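Serine racemase (Enterococcus faecalis, PDB 4ECL) belongs to the alanine racemase family and, in its cytoplasmic part, combines an N-terminal TIM barrel with a C-terminal domain rich in beta strands. Local coordinates at residues H18-L23 / E54-S59; F61-I66 / I70-Y75; Q102-Y107 / L111-Q116; L280-A285 / H366-I371. All coordinates share one frame; numbering follows the deposited sequence.

Contact 1: H18-L23 / E54-S59; sequences HNVNTL and EQIGVS
The backbones stay well separated where Val20 faces Val58, with 8.1 Å between their CA atoms, so side chains alone bridge helix 13-25 and the turn that follows helix 46-55. Both elements belong to the TIM-barrel domain. The turn closes helix 46-55 with a Schellman motif at Gly57, which has positive phi (109°). It then leads the chain into strand 60-63.

Val20 carries its side of the contact with both methyls. It meets Ile56 tip to tip, with Val20 CG2 3.8 Å from Ile56 CD1. The same CD1 also lies 3.9 Å from Val20 CB. Ile56 CG1 sits in the crowded position between its backbone N and carbonyl carbon (chi1 62°). From there the chain runs on extended and carries CD1 to the valine. Both valines are buried, whereas Ile56 is partly exposed.

Leu53 of helix 46-55 touches both valines, Leu224 also packs on Val20, and Ala35 of strand 32-36 on Val58. On helix 13-25, Asn19 is tied to the chain further on, through OD1 to Arg242 N and through ND2 to Leu224 O. Val58 reaches Val20 at a slant: its CG2 is 4.1 Å from Val20 CG1 and equally far from Val20 CG2.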
loop_
_atom_site.group_PDB
_atom_site.type_symbol
_atom_site.label_atom_id
_atom_site.label_comp_id
_atom_site.label_asym_id
_atom_site.label_seq_id
_atom_site.Cartn_x
_atom_site.Cartn_y
_atom_site.Cartn_z
ATOM N N HIS A 18 27.044 -0.303 4.593
ATOM C CA HIS A 18 27.712 -1.581 4.810
ATOM C C HIS A 18 27.316 -2.551 3.715
ATOM O O HIS A 18 28.157 -3.271 3.175
ATOM C CB HIS A 18 27.365 -2.177 6.179
ATOM C CG HIS A 18 27.761 -3.615 6.324
ATOM N ND1 HIS A 18 28.987 -4.004 6.824
ATOM C CD2 HIS A 18 27.098 -4.759 6.022
ATOM C CE1 HIS A 18 29.062 -5.323 6.824
ATOM N NE2 HIS A 18 27.929 -5.807 6.349
ATOM N N ASN A 19 26.030 -2.572 3.380
ATOM C CA ASN A 19 25.557 -3.464 2.322
ATOM C C ASN A 19 26.186 -3.168 0.969
ATOM O O ASN A 19 26.616 -4.088 0.267
ATOM C CB ASN A 19 24.025 -3.442 2.231
ATOM C CG ASN A 19 23.374 -3.985 3.485
ATOM O OD1 ASN A 19 24.018 -4.694 4.268
ATOM N ND2 ASN A 19 22.097 -3.656 3.692
ATOM N N VAL A 20 26.243 -1.888 0.608
ATOM C CA VAL A 20 26.848 -1.476 -0.657
ATOM C C VAL A 20 28.290 -1.965 -0.769
ATOM O O VAL A 20 28.699 -2.513 -1.799
ATOM C CB VAL A 20 26.786 0.047 -0.844
ATOM C CG1 VAL A 20 27.772 0.501 -1.900
ATOM C CG2 VAL A 20 25.364 0.480 -1.221
ATOM N N ASN A 21 29.055 -1.785 0.300
ATOM C CA ASN A 21 30.426 -2.277 0.335
ATOM C C ASN A 21 30.523 -3.797 0.272
ATOM O O ASN A 21 31.372 -4.336 -0.442
ATOM C CB ASN A 21 31.173 -1.765 1.572
ATOM C CG ASN A 21 31.500 -0.283 1.488
ATOM O OD1 ASN A 21 31.906 0.222 0.439
ATOM N ND2 ASN A 21 31.324 0.424 2.597
ATOM N N THR A 22 29.664 -4.482 1.019
ATOM C CA THR A 22 29.698 -5.940 1.063
ATOM C C THR A 22 29.390 -6.516 -0.308
ATOM O O THR A 22 30.009 -7.488 -0.755
ATOM C CB THR A 22 28.693 -6.507 2.075
ATOM O OG1 THR A 22 29.053 -6.079 3.396
ATOM C CG2 THR A 22 28.685 -8.028 2.029
ATOM N N LEU A 23 28.431 -5.896 -0.979
ATOM C CA LEU A 23 28.006 -6.354 -2.284
ATOM C C LEU A 23 29.077 -6.092 -3.343
ATOM O O LEU A 23 29.386 -6.968 -4.146
ATOM C CB LEU A 23 26.672 -5.687 -2.658
ATOM C CG LEU A 23 25.463 -6.177 -1.847
ATOM C CD1 LEU A 23 24.243 -5.300 -2.078
ATOM C CD2 LEU A 23 25.139 -7.644 -2.141
ATOM N N GLU A 54 23.973 7.712 -3.996
ATOM C CA GLU A 54 24.830 8.524 -4.852
ATOM C C GLU A 54 25.939 9.191 -4.036
ATOM O O GLU A 54 27.067 9.347 -4.508
ATOM C CB GLU A 54 24.018 9.569 -5.616
ATOM C CG GLU A 54 24.838 10.346 -6.632
ATOM C CD GLU A 54 23.973 11.062 -7.664
ATOM O OE1 GLU A 54 23.787 10.516 -8.773
ATOM O OE2 GLU A 54 23.490 12.173 -7.374
ATOM N N GLN A 55 25.623 9.577 -2.805
ATOM C CA GLN A 55 26.627 10.209 -1.963
ATOM C C GLN A 55 27.784 9.250 -1.709
ATOM O O GLN A 55 28.952 9.641 -1.764
ATOM C CB GLN A 55 26.018 10.675 -0.640
ATOM C CG GLN A 55 27.005 11.389 0.282
ATOM C CD GLN A 55 26.412 11.676 1.648
ATOM O OE1 GLN A 55 25.308 12.209 1.758
ATOM N NE2 GLN A 55 27.137 11.310 2.697
ATOM N N ILE A 56 27.462 7.985 -1.458
ATOM C CA ILE A 56 28.506 7.025 -1.138
ATOM C C ILE A 56 29.160 6.384 -2.361
ATOM O O ILE A 56 30.015 5.510 -2.218
ATOM C CB ILE A 56 28.029 5.956 -0.141
ATOM C CG1 ILE A 56 26.891 5.129 -0.719
ATOM C CG2 ILE A 56 27.591 6.621 1.155
ATOM C CD1 ILE A 56 26.615 3.869 0.080
ATOM N N GLY A 57 28.768 6.827 -3.554
ATOM C CA GLY A 57 29.485 6.453 -4.762
ATOM C C GLY A 57 28.792 5.495 -5.711
ATOM O O GLY A 57 29.368 5.134 -6.734
ATOM N N VAL A 58 27.577 5.059 -5.386
ATOM C CA VAL A 58 26.790 4.294 -6.351
ATOM C C VAL A 58 26.521 5.213 -7.535
ATOM O O VAL A 58 26.106 6.357 -7.352
ATOM C CB VAL A 58 25.457 3.816 -5.751
ATOM C CG1 VAL A 58 24.577 3.176 -6.821
ATOM C CG2 VAL A 58 25.704 2.856 -4.586
ATOM N N SER A 59 26.775 4.723 -8.747
ATOM C CA SER A 59 26.645 5.560 -9.935
ATOM C C SER A 59 25.725 4.976 -11.015
ATOM O O SER A 59 25.847 5.308 -12.195
ATOM C CB SER A 59 28.030 5.838 -10.513
ATOM O OG SER A 59 28.827 4.670 -10.431
#

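Contact 2: F61-I66 / I70-Y75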
loop_
_atom_site.group_PDB
_atom_site.type_symbol
_atom_site.label_atom_id
_atom_site.label_comp_id
_atom_site.label_asym_id
_atom_site.label_seq_id
_atom_site.Cartn_x
_atom_site.Cartn_y
_atom_site.Cartn_z
ATOM N N PHE A 61 21.411 3.482 -11.292
ATOM C CA PHE A 61 20.112 3.201 -10.661
ATOM C C PHE A 61 19.093 2.630 -11.656
ATOM O O PHE A 61 19.111 2.968 -12.842
ATOM C CB PHE A 61 19.541 4.469 -9.993
ATOM C CG PHE A 61 20.446 5.039 -8.941
ATOM C CD1 PHE A 61 20.403 4.560 -7.647
ATOM C CD2 PHE A 61 21.386 6.001 -9.268
ATOM C CE1 PHE A 61 21.270 5.049 -6.688
ATOM C CE2 PHE A 61 22.256 6.497 -8.319
ATOM C CZ PHE A 61 22.197 6.023 -7.024
ATOM N N ALA A 62 18.218 1.760 -11.154
ATOM C CA ALA A 62 17.115 1.203 -11.932
ATOM C C ALA A 62 15.783 1.589 -11.281
ATOM O O ALA A 62 15.637 1.496 -10.061
ATOM C CB ALA A 62 17.237 -0.301 -11.992
ATOM N N VAL A 63 14.815 2.020 -12.091
ATOM C CA VAL A 63 13.474 2.318 -11.599
ATOM C C VAL A 63 12.473 1.582 -12.463
ATOM O O VAL A 63 12.827 1.084 -13.531
ATOM C CB VAL A 63 13.160 3.811 -11.691
ATOM C CG1 VAL A 63 13.890 4.571 -10.599
ATOM C CG2 VAL A 63 13.543 4.336 -13.060
ATOM N N ALA A 64 11.225 1.507 -12.017
ATOM C CA ALA A 64 10.212 0.797 -12.801
ATOM C C ALA A 64 9.607 1.654 -13.903
ATOM O O ALA A 64 9.191 1.136 -14.942
ATOM C CB ALA A 64 9.101 0.261 -11.895
ATOM N N THR A 65 9.514 2.960 -13.663
ATOM C CA THR A 65 8.759 3.832 -14.554
ATOM C C THR A 65 9.481 5.142 -14.793
ATOM O O THR A 65 10.323 5.537 -13.998
ATOM C CB THR A 65 7.376 4.185 -13.969
ATOM O OG1 THR A 65 7.541 5.122 -12.899
ATOM C CG2 THR A 65 6.649 2.934 -13.458
ATOM N N ILE A 66 9.139 5.816 -15.889
ATOM C CA ILE A 66 9.715 7.119 -16.204
ATOM C C ILE A 66 9.421 8.159 -15.114
ATOM O O ILE A 66 10.240 9.044 -14.855
ATOM C CB ILE A 66 9.219 7.651 -17.569
ATOM C CG1 ILE A 66 9.966 8.935 -17.941
ATOM C CG2 ILE A 66 7.697 7.884 -17.548
ATOM C CD1 ILE A 66 9.703 9.406 -19.355
ATOM N N ILE A 70 12.146 10.504 -13.466
ATOM C CA ILE A 70 12.061 11.955 -13.435
ATOM C C ILE A 70 12.161 12.476 -11.982
ATOM O O ILE A 70 12.850 13.469 -11.713
ATOM C CB ILE A 70 10.752 12.427 -14.108
ATOM C CG1 ILE A 70 10.811 12.165 -15.609
ATOM C CG2 ILE A 70 10.509 13.903 -13.879
ATOM C CD1 ILE A 70 9.547 12.613 -16.329
ATOM N N ARG A 71 11.496 11.793 -11.051
ATOM C CA ARG A 71 11.599 12.156 -9.632
ATOM C C ARG A 71 13.043 12.126 -9.134
ATOM O O ARG A 71 13.470 13.032 -8.419
ATOM C CB ARG A 71 10.716 11.262 -8.765
ATOM C CG ARG A 71 9.263 11.722 -8.728
ATOM C CD ARG A 71 8.364 10.663 -8.127
ATOM N NE ARG A 71 8.699 10.401 -6.736
ATOM C CZ ARG A 71 8.558 9.218 -6.147
ATOM N NH1 ARG A 71 8.099 8.178 -6.837
ATOM N NH2 ARG A 71 8.888 9.072 -4.870
ATOM N N LEU A 72 13.797 11.102 -9.534
ATOM C CA LEU A 72 15.203 10.999 -9.147
ATOM C C LEU A 72 15.983 12.207 -9.617
ATOM O O LEU A 72 16.764 12.780 -8.858
ATOM C CB LEU A 72 15.836 9.726 -9.691
ATOM C CG LEU A 72 15.264 8.440 -9.106
ATOM C CD1 LEU A 72 16.142 7.276 -9.515
ATOM C CD2 LEU A 72 15.232 8.584 -7.591
ATOM N N ARG A 73 15.758 12.598 -10.864
ATOM C CA ARG A 73 16.404 13.778 -11.434
ATOM C C ARG A 73 16.063 15.029 -10.630
ATOM O O ARG A 73 16.910 15.903 -10.432
ATOM C CB ARG A 73 15.988 13.972 -12.901
ATOM C CG ARG A 73 16.559 12.935 -13.880
ATOM C CD ARG A 73 18.084 12.905 -13.824
ATOM N NE ARG A 73 18.664 12.051 -14.864
ATOM C CZ ARG A 73 19.778 11.342 -14.719
ATOM N NH1 ARG A 73 20.438 11.372 -13.569
ATOM N NH2 ARG A 73 20.230 10.594 -15.723
ATOM N N LYS A 74 14.816 15.114 -10.174
ATOM C CA LYS A 74 14.387 16.246 -9.365
ATOM C C LYS A 74 15.001 16.193 -7.971
ATOM O O LYS A 74 15.141 17.222 -7.317
ATOM C CB LYS A 74 12.859 16.306 -9.272
ATOM C CG LYS A 74 12.173 16.692 -10.581
ATOM C CD LYS A 74 10.679 16.389 -10.548
ATOM C CE LYS A 74 9.997 16.780 -11.872
ATOM N NZ LYS A 74 8.556 16.369 -11.939
ATOM N N TYR A 75 15.362 14.998 -7.511
ATOM C CA TYR A 75 16.039 14.866 -6.215
ATOM C C TYR A 75 17.514 15.244 -6.319
ATOM O O TYR A 75 18.224 15.262 -5.322
ATOM C CB TYR A 75 15.923 13.439 -5.671
ATOM C CG TYR A 75 14.515 13.009 -5.335
ATOM C CD1 TYR A 75 13.517 13.949 -5.081
ATOM C CD2 TYR A 75 14.184 11.661 -5.256
ATOM C CE1 TYR A 75 12.226 13.555 -4.764
ATOM C CE2 TYR A 75 12.897 11.257 -4.946
ATOM C CZ TYR A 75 11.924 12.207 -4.700
ATOM O OH TYR A 75 10.646 11.801 -4.389
#
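In the beta-alpha-beta unit formed by strand 60-63, helix 66-74 and strand 80-83, Val63 and Leu72 pack the helix onto the first strand. It is part of the TIM barrel, and the contact lies between the strand and the helix that covers it. All five touching residues are buried.

Val63 and Leu72 reach toward each other tip to tip, with Val63 CG1 3.7 Å from Leu72 CD1. Leu72 CG lies beside its backbone N, opposite the carbonyl carbon (chi1 -66°), and CD1 is the branch that faces the strand. The same methyl stands 4.4 Å from Phe61 CB, a looser touch on the second strand residue that points to the helix. Ile81 of strand 80-83 packs on both Val63 and Leu72. Met46 and Thr50 of helix 46-55 also touch Leu72.

The start of the helix supplies the other half of the contact. Thr65 is the N-cap, and its OG1 binds Glu68 N. Just before it, Ala64 packs on Asp315 of the second subunit, and Thr65 on Arg6 of that subunit. Ile66 and Ile70, one turn apart, lie side by side and point the same way, with Ile66 CG1 4.0 Å from Ile70 CD1. Their backbones are joined by Ile70 N to Ile66 O at 2.8 Å, a fairly straight bond (164° at the hydrogen). Ile70 CG1 lies 3.3 Å from the same Ile66 O.

Contact 3: Q102-Y107 / L111-Q116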
loop_
_atom_site.group_PDB
_atom_site.type_symbol
_atom_site.label_atom_id
_atom_site.label_comp_id
_atom_site.label_asym_id
_atom_site.label_seq_id
_atom_site.Cartn_x
_atom_site.Cartn_y
_atom_site.Cartn_z
ATOM N N GLN A 102 16.175 3.977 -21.426
ATOM C CA GLN A 102 14.923 3.232 -21.568
ATOM C C GLN A 102 15.132 1.767 -21.930
ATOM O O GLN A 102 15.970 1.443 -22.778
ATOM C CB GLN A 102 14.033 3.898 -22.619
ATOM C CG GLN A 102 12.751 3.141 -22.918
ATOM C CD GLN A 102 11.864 3.017 -21.705
ATOM O OE1 GLN A 102 11.681 3.982 -20.963
ATOM N NE2 GLN A 102 11.314 1.824 -21.483
ATOM N N THR A 103 14.377 0.873 -21.293
ATOM C CA THR A 103 14.403 -0.537 -21.688
ATOM C C THR A 103 13.613 -0.760 -22.984
ATOM O O THR A 103 12.453 -0.358 -23.088
ATOM C CB THR A 103 13.796 -1.443 -20.613
ATOM O OG1 THR A 103 14.650 -1.471 -19.463
ATOM C CG2 THR A 103 13.608 -2.862 -21.144
ATOM N N LEU A 104 14.246 -1.401 -23.968
ATOM C CA LEU A 104 13.553 -1.811 -25.190
ATOM C C LEU A 104 12.819 -3.124 -24.938
ATOM O O LEU A 104 13.423 -4.196 -24.905
ATOM C CB LEU A 104 14.548 -1.959 -26.348
ATOM C CG LEU A 104 15.287 -0.664 -26.673
ATOM C CD1 LEU A 104 16.213 -0.847 -27.865
ATOM C CD2 LEU A 104 14.278 0.456 -26.934
ATOM N N ILE A 105 11.509 -3.041 -24.766
ATOM C CA ILE A 105 10.754 -4.194 -24.312
ATOM C C ILE A 105 10.404 -5.173 -25.421
ATOM O O ILE A 105 10.166 -6.349 -25.137
ATOM C CB ILE A 105 9.474 -3.777 -23.588
ATOM C CG1 ILE A 105 8.550 -3.012 -24.544
ATOM C CG2 ILE A 105 9.822 -2.971 -22.338
ATOM C CD1 ILE A 105 7.126 -2.870 -24.032
ATOM N N ASP A 106 10.354 -4.672 -26.661
ATOM C CA ASP A 106 10.273 -5.503 -27.872
ATOM C C ASP A 106 10.520 -4.708 -29.175
ATOM O O ASP A 106 10.689 -3.487 -29.153
ATOM C CB ASP A 106 8.977 -6.332 -27.923
ATOM C CG ASP A 106 7.760 -5.528 -28.358
ATOM O OD1 ASP A 106 7.855 -4.300 -28.550
ATOM O OD2 ASP A 106 6.682 -6.144 -28.502
ATOM N N TYR A 107 10.549 -5.402 -30.305
ATOM C CA TYR A 107 10.879 -4.755 -31.576
ATOM C C TYR A 107 9.918 -3.616 -31.976
ATOM O O TYR A 107 10.343 -2.470 -32.171
ATOM C CB TYR A 107 11.002 -5.792 -32.699
ATOM C CG TYR A 107 11.548 -5.209 -33.981
ATOM C CD1 TYR A 107 12.816 -4.639 -34.019
ATOM C CD2 TYR A 107 10.798 -5.219 -35.146
ATOM C CE1 TYR A 107 13.316 -4.093 -35.177
ATOM C CE2 TYR A 107 11.290 -4.676 -36.309
ATOM C CZ TYR A 107 12.549 -4.113 -36.320
ATOM O OH TYR A 107 13.046 -3.575 -37.488
ATOM N N LEU A 111 10.805 0.404 -32.540
ATOM C CA LEU A 111 10.589 1.166 -33.764
ATOM C C LEU A 111 9.797 2.426 -33.474
ATOM O O LEU A 111 10.164 3.514 -33.921
ATOM C CB LEU A 111 9.850 0.316 -34.797
ATOM C CG LEU A 111 10.641 -0.832 -35.424
ATOM C CD1 LEU A 111 9.801 -1.505 -36.494
ATOM C CD2 LEU A 111 11.958 -0.347 -36.022
ATOM N N LEU A 112 8.719 2.261 -32.710
ATOM C CA LEU A 112 7.816 3.349 -32.359
ATOM C C LEU A 112 8.492 4.446 -31.537
ATOM O O LEU A 112 8.221 5.637 -31.726
ATOM C CB LEU A 112 6.608 2.795 -31.603
ATOM C CG LEU A 112 5.439 3.739 -31.325
ATOM C CD1 LEU A 112 4.960 4.394 -32.603
ATOM C CD2 LEU A 112 4.300 2.972 -30.679
ATOM N N LEU A 113 9.357 4.045 -30.611
ATOM C CA LEU A 113 10.110 5.012 -29.824
ATOM C C LEU A 113 11.102 5.780 -30.702
ATOM O O LEU A 113 11.304 6.988 -30.517
ATOM C CB LEU A 113 10.862 4.307 -28.685
ATOM C CG LEU A 113 11.554 5.224 -27.676
ATOM C CD1 LEU A 113 10.530 6.007 -26.875
ATOM C CD2 LEU A 113 12.461 4.428 -26.757
ATOM N N ASN A 114 11.717 5.069 -31.647
ATOM C CA ASN A 114 12.672 5.660 -32.584
ATOM C C ASN A 114 12.006 6.722 -33.454
ATOM O O ASN A 114 12.593 7.769 -33.739
ATOM C CB ASN A 114 13.283 4.574 -33.473
ATOM C CG ASN A 114 14.368 5.107 -34.405
ATOM O OD1 ASN A 114 15.259 5.851 -33.988
ATOM N ND2 ASN A 114 14.295 4.724 -35.675
ATOM N N LYS A 115 10.767 6.450 -33.855
ATOM C CA LYS A 115 10.038 7.336 -34.757
ATOM C C LYS A 115 9.662 8.661 -34.115
ATOM O O LYS A 115 9.303 9.606 -34.812
ATOM C CB LYS A 115 8.795 6.638 -35.304
ATOM C CG LYS A 115 9.132 5.479 -36.217
ATOM C CD LYS A 115 7.895 4.748 -36.684
ATOM C CE LYS A 115 8.256 3.714 -37.738
ATOM N NZ LYS A 115 8.834 4.351 -38.956
ATOM N N GLN A 116 9.753 8.738 -32.790
ATOM C CA GLN A 116 9.443 9.984 -32.097
ATOM C C GLN A 116 10.487 11.062 -32.409
ATOM O O GLN A 116 10.235 12.253 -32.232
ATOM C CB GLN A 116 9.299 9.752 -30.597
ATOM C CG GLN A 116 8.317 8.645 -30.252
ATOM C CD GLN A 116 6.969 8.835 -30.926
ATOM O OE1 GLN A 116 6.323 9.869 -30.759
ATOM N NE2 GLN A 116 6.538 7.835 -31.692
#
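Tyr107 and Leu111 make the close part of this contact, on the first turn of helix 107-114. The leucine lies over one face of the ring: Leu111 CG is 4.1 Å from the ring centroid and 18° off the ring normal, a CH-pi contact. Its methyls spread over the phenol end, with Leu111 CD1 3.5 Å from Tyr107 CE2 and Leu111 CD2 3.7 Å from Tyr107 OH. Leu111 N also bonds Tyr107 O at 2.9 Å. Both residues are partly exposed, so the tight packing sits at the solvent side.

The inner part is buried but looser across the two segments. Leu113 CD2 stands 4.1 Å from Gln102 CG and 4.4 Å from Leu104 CD2. Gln102 bends at chi2 (62°), which turns its amide aside from the leucine. NE2 binds Thr103 O at 2.9 Å and also Gly85 O, while OE1 is held by Thr87 OG1.

The unit is a beta-alpha step of the TIM barrel, with Asp106 as N-cap. Leu113 packs on Ala92 and Leu95 of helix 92-97, Ile120 of strand 120-127 and Ile152 of strand 152-158.

Contact 4: L280-A285 / H366-I371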
loop_
_atom_site.group_PDB
_atom_site.type_symbol
_atom_site.label_atom_id
_atom_site.label_comp_id
_atom_site.label_asym_id
_atom_site.label_seq_id
_atom_site.Cartn_x
_atom_site.Cartn_y
_atom_site.Cartn_z
ATOM N N LEU A 280 -1.782 1.202 19.403
ATOM C CA LEU A 280 -0.817 1.771 18.465
ATOM C C LEU A 280 -1.543 2.408 17.281
ATOM O O LEU A 280 -2.461 1.819 16.716
ATOM C CB LEU A 280 0.122 0.685 17.949
ATOM C CG LEU A 280 1.014 -0.015 18.978
ATOM C CD1 LEU A 280 1.851 -1.091 18.313
ATOM C CD2 LEU A 280 1.911 0.988 19.694
ATOM N N PRO A 281 -1.120 3.612 16.894
ATOM C CA PRO A 281 -1.760 4.382 15.828
ATOM C C PRO A 281 -1.183 3.984 14.484
ATOM O O PRO A 281 -0.714 4.830 13.725
ATOM C CB PRO A 281 -1.360 5.810 16.172
ATOM C CG PRO A 281 0.028 5.644 16.747
ATOM C CD PRO A 281 0.030 4.324 17.470
ATOM N N ILE A 282 -1.180 2.684 14.213
ATOM C CA ILE A 282 -0.793 2.178 12.909
ATOM C C ILE A 282 -1.743 1.063 12.504
ATOM O O ILE A 282 -2.108 0.213 13.323
ATOM C CB ILE A 282 0.656 1.668 12.882
ATOM C CG1 ILE A 282 1.060 1.281 11.458
ATOM C CG2 ILE A 282 0.840 0.471 13.809
ATOM C CD1 ILE A 282 2.522 0.769 11.387
ATOM N N GLY A 283 -2.165 1.083 11.243
ATOM C CA GLY A 283 -3.089 0.082 10.748
ATOM C C GLY A 283 -2.735 -0.426 9.363
ATOM O O GLY A 283 -1.620 -0.202 8.870
ATOM N N TYR A 284 -3.683 -1.106 8.717
ATOM C CA TYR A 284 -3.376 -1.701 7.416
ATOM C C TYR A 284 -3.211 -0.652 6.313
ATOM O O TYR A 284 -2.443 -0.854 5.389
ATOM C CB TYR A 284 -4.337 -2.835 7.041
ATOM C CG TYR A 284 -5.818 -2.499 7.073
ATOM C CD1 TYR A 284 -6.397 -1.706 6.085
ATOM C CD2 TYR A 284 -6.644 -3.020 8.060
ATOM C CE1 TYR A 284 -7.755 -1.414 6.103
ATOM C CE2 TYR A 284 -8.006 -2.737 8.085
ATOM C CZ TYR A 284 -8.553 -1.933 7.106
ATOM O OH TYR A 284 -9.891 -1.649 7.134
ATOM N N ALA A 285 -3.873 0.495 6.438
ATOM C CA ALA A 285 -3.657 1.574 5.471
ATOM C C ALA A 285 -2.219 2.083 5.497
ATOM O O ALA A 285 -1.745 2.682 4.536
ATOM C CB ALA A 285 -4.618 2.715 5.697
ATOM N N HIS A 366 2.216 5.134 2.174
ATOM C CA HIS A 366 2.746 6.470 1.914
ATOM C C HIS A 366 2.576 7.412 3.099
ATOM O O HIS A 366 3.273 8.423 3.189
ATOM C CB HIS A 366 2.081 7.086 0.673
ATOM C CG HIS A 366 2.669 8.400 0.269
ATOM N ND1 HIS A 366 1.971 9.587 0.352
ATOM C CD2 HIS A 366 3.900 8.721 -0.194
ATOM C CE1 HIS A 366 2.744 10.578 -0.053
ATOM N NE2 HIS A 366 3.920 10.081 -0.389
ATOM N N ARG A 367 1.640 7.086 3.995
ATOM C CA ARG A 367 1.339 7.913 5.169
ATOM C C ARG A 367 2.447 7.872 6.230
ATOM O O ARG A 367 2.571 8.792 7.044
ATOM C CB ARG A 367 -0.009 7.482 5.782
ATOM C CG ARG A 367 -0.583 8.396 6.852
ATOM C CD ARG A 367 -2.085 8.112 7.119
ATOM N NE ARG A 367 -2.318 6.759 7.629
ATOM C CZ ARG A 367 -3.519 6.240 7.877
ATOM N NH1 ARG A 367 -4.618 6.962 7.674
ATOM N NH2 ARG A 367 -3.620 4.998 8.340
ATOM N N LEU A 368 3.249 6.809 6.224
ATOM C CA LEU A 368 4.320 6.638 7.214
ATOM C C LEU A 368 5.405 7.680 7.027
ATOM O O LEU A 368 5.863 7.894 5.911
ATOM C CB LEU A 368 4.947 5.247 7.075
ATOM C CG LEU A 368 4.089 4.045 7.471
ATOM C CD1 LEU A 368 4.774 2.735 7.100
ATOM C CD2 LEU A 368 3.805 4.107 8.965
ATOM N N ASN A 369 5.851 8.309 8.114
ATOM C CA ASN A 369 6.969 9.235 8.005
ATOM C C ASN A 369 8.274 8.461 7.892
ATOM O O ASN A 369 8.383 7.347 8.392
ATOM C CB ASN A 369 7.003 10.215 9.175
ATOM C CG ASN A 369 5.857 11.213 9.125
ATOM O OD1 ASN A 369 4.941 11.179 9.956
ATOM N ND2 ASN A 369 5.897 12.105 8.139
ATOM N N ILE A 370 9.256 9.039 7.213
ATOM C CA ILE A 370 10.539 8.357 7.039
ATOM C C ILE A 370 11.683 9.130 7.677
ATOM O O ILE A 370 11.899 10.302 7.372
ATOM C CB ILE A 370 10.846 8.078 5.557
ATOM C CG1 ILE A 370 9.723 7.234 4.950
ATOM C CG2 ILE A 370 12.182 7.384 5.423
ATOM C CD1 ILE A 370 10.039 6.680 3.588
ATOM N N ILE A 371 12.400 8.466 8.578
ATOM C CA ILE A 371 13.501 9.087 9.298
ATOM C C ILE A 371 14.830 8.341 9.100
ATOM O O ILE A 371 14.893 7.117 9.234
ATOM C CB ILE A 371 13.183 9.195 10.808
ATOM C CG1 ILE A 371 12.248 10.375 11.072
ATOM C CG2 ILE A 371 14.436 9.383 11.620
ATOM C CD1 ILE A 371 10.789 10.020 11.009
HETATM O O HOH W 1 -0.332 5.245 3.680
#
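Arg367 reaches across to Ala285, and its guanidinium meets the methyl obliquely, with NH2 3.6 Å from Ala285 CB. The chain bends at chi3 (63°), which turns the guanidinium toward its acid partners. NH2 forms salt bridges to Asp286 and Asp315, and NH1 pairs with Glu68 of the second subunit. Arg6 NH1 lies close to Arg367 NH2, and Asp286 and Asp315 probably offset these like charges.

Beside this polar group, two aliphatic ends meet: Ile282 CD1 is 4.3 Å from Leu368 CD2. Ile282 is fully extended (chi1 -174°, chi2 180°), which takes CD1 out to the leucine. Ala7 and Leu247 touch both side chains. These partners lie on strands 7-11 and 245-257 of the mixed sheet in the C-terminal domain. Strand 369-372 joins that sheet too, parallel to strand 7-11. The facing segment, 280-285, leaves strand 275-280 through an inverse gamma turn centred on Pro281.

No direct hydrogen bond links the two segments. Instead a water bridges their backbones. It accepts from Arg367 N at 2.7 Å and donates to Ala285 O at 3.0 Å. Next to Arg367, the ring of His366 stacks on His366 of the second subunit.

The contacts follow one another along the chain, each closing before the next opens. Contacts 1, 2 and 3 lie in the TIM-barrel domain; contact 4 in the C-terminal domain. Contacts 1 and 2 have centres about 18 Å apart and touch where Phe61 packs on Glu54. Contacts 2 and 3 are two beta-alpha steps on the same parallel sheet, with centres about 19 Å apart and strand 80-83 between their strands. Contact 4 is remote from contact 3, about 39 Å between centres. Contacts 2, 3 and 4 reach the second subunit. Arg367 of contact 4 packs on Ala64 of contact 2 in the partner chain, so the dimer brings one subunit's barrel against the other's C-terminal domain.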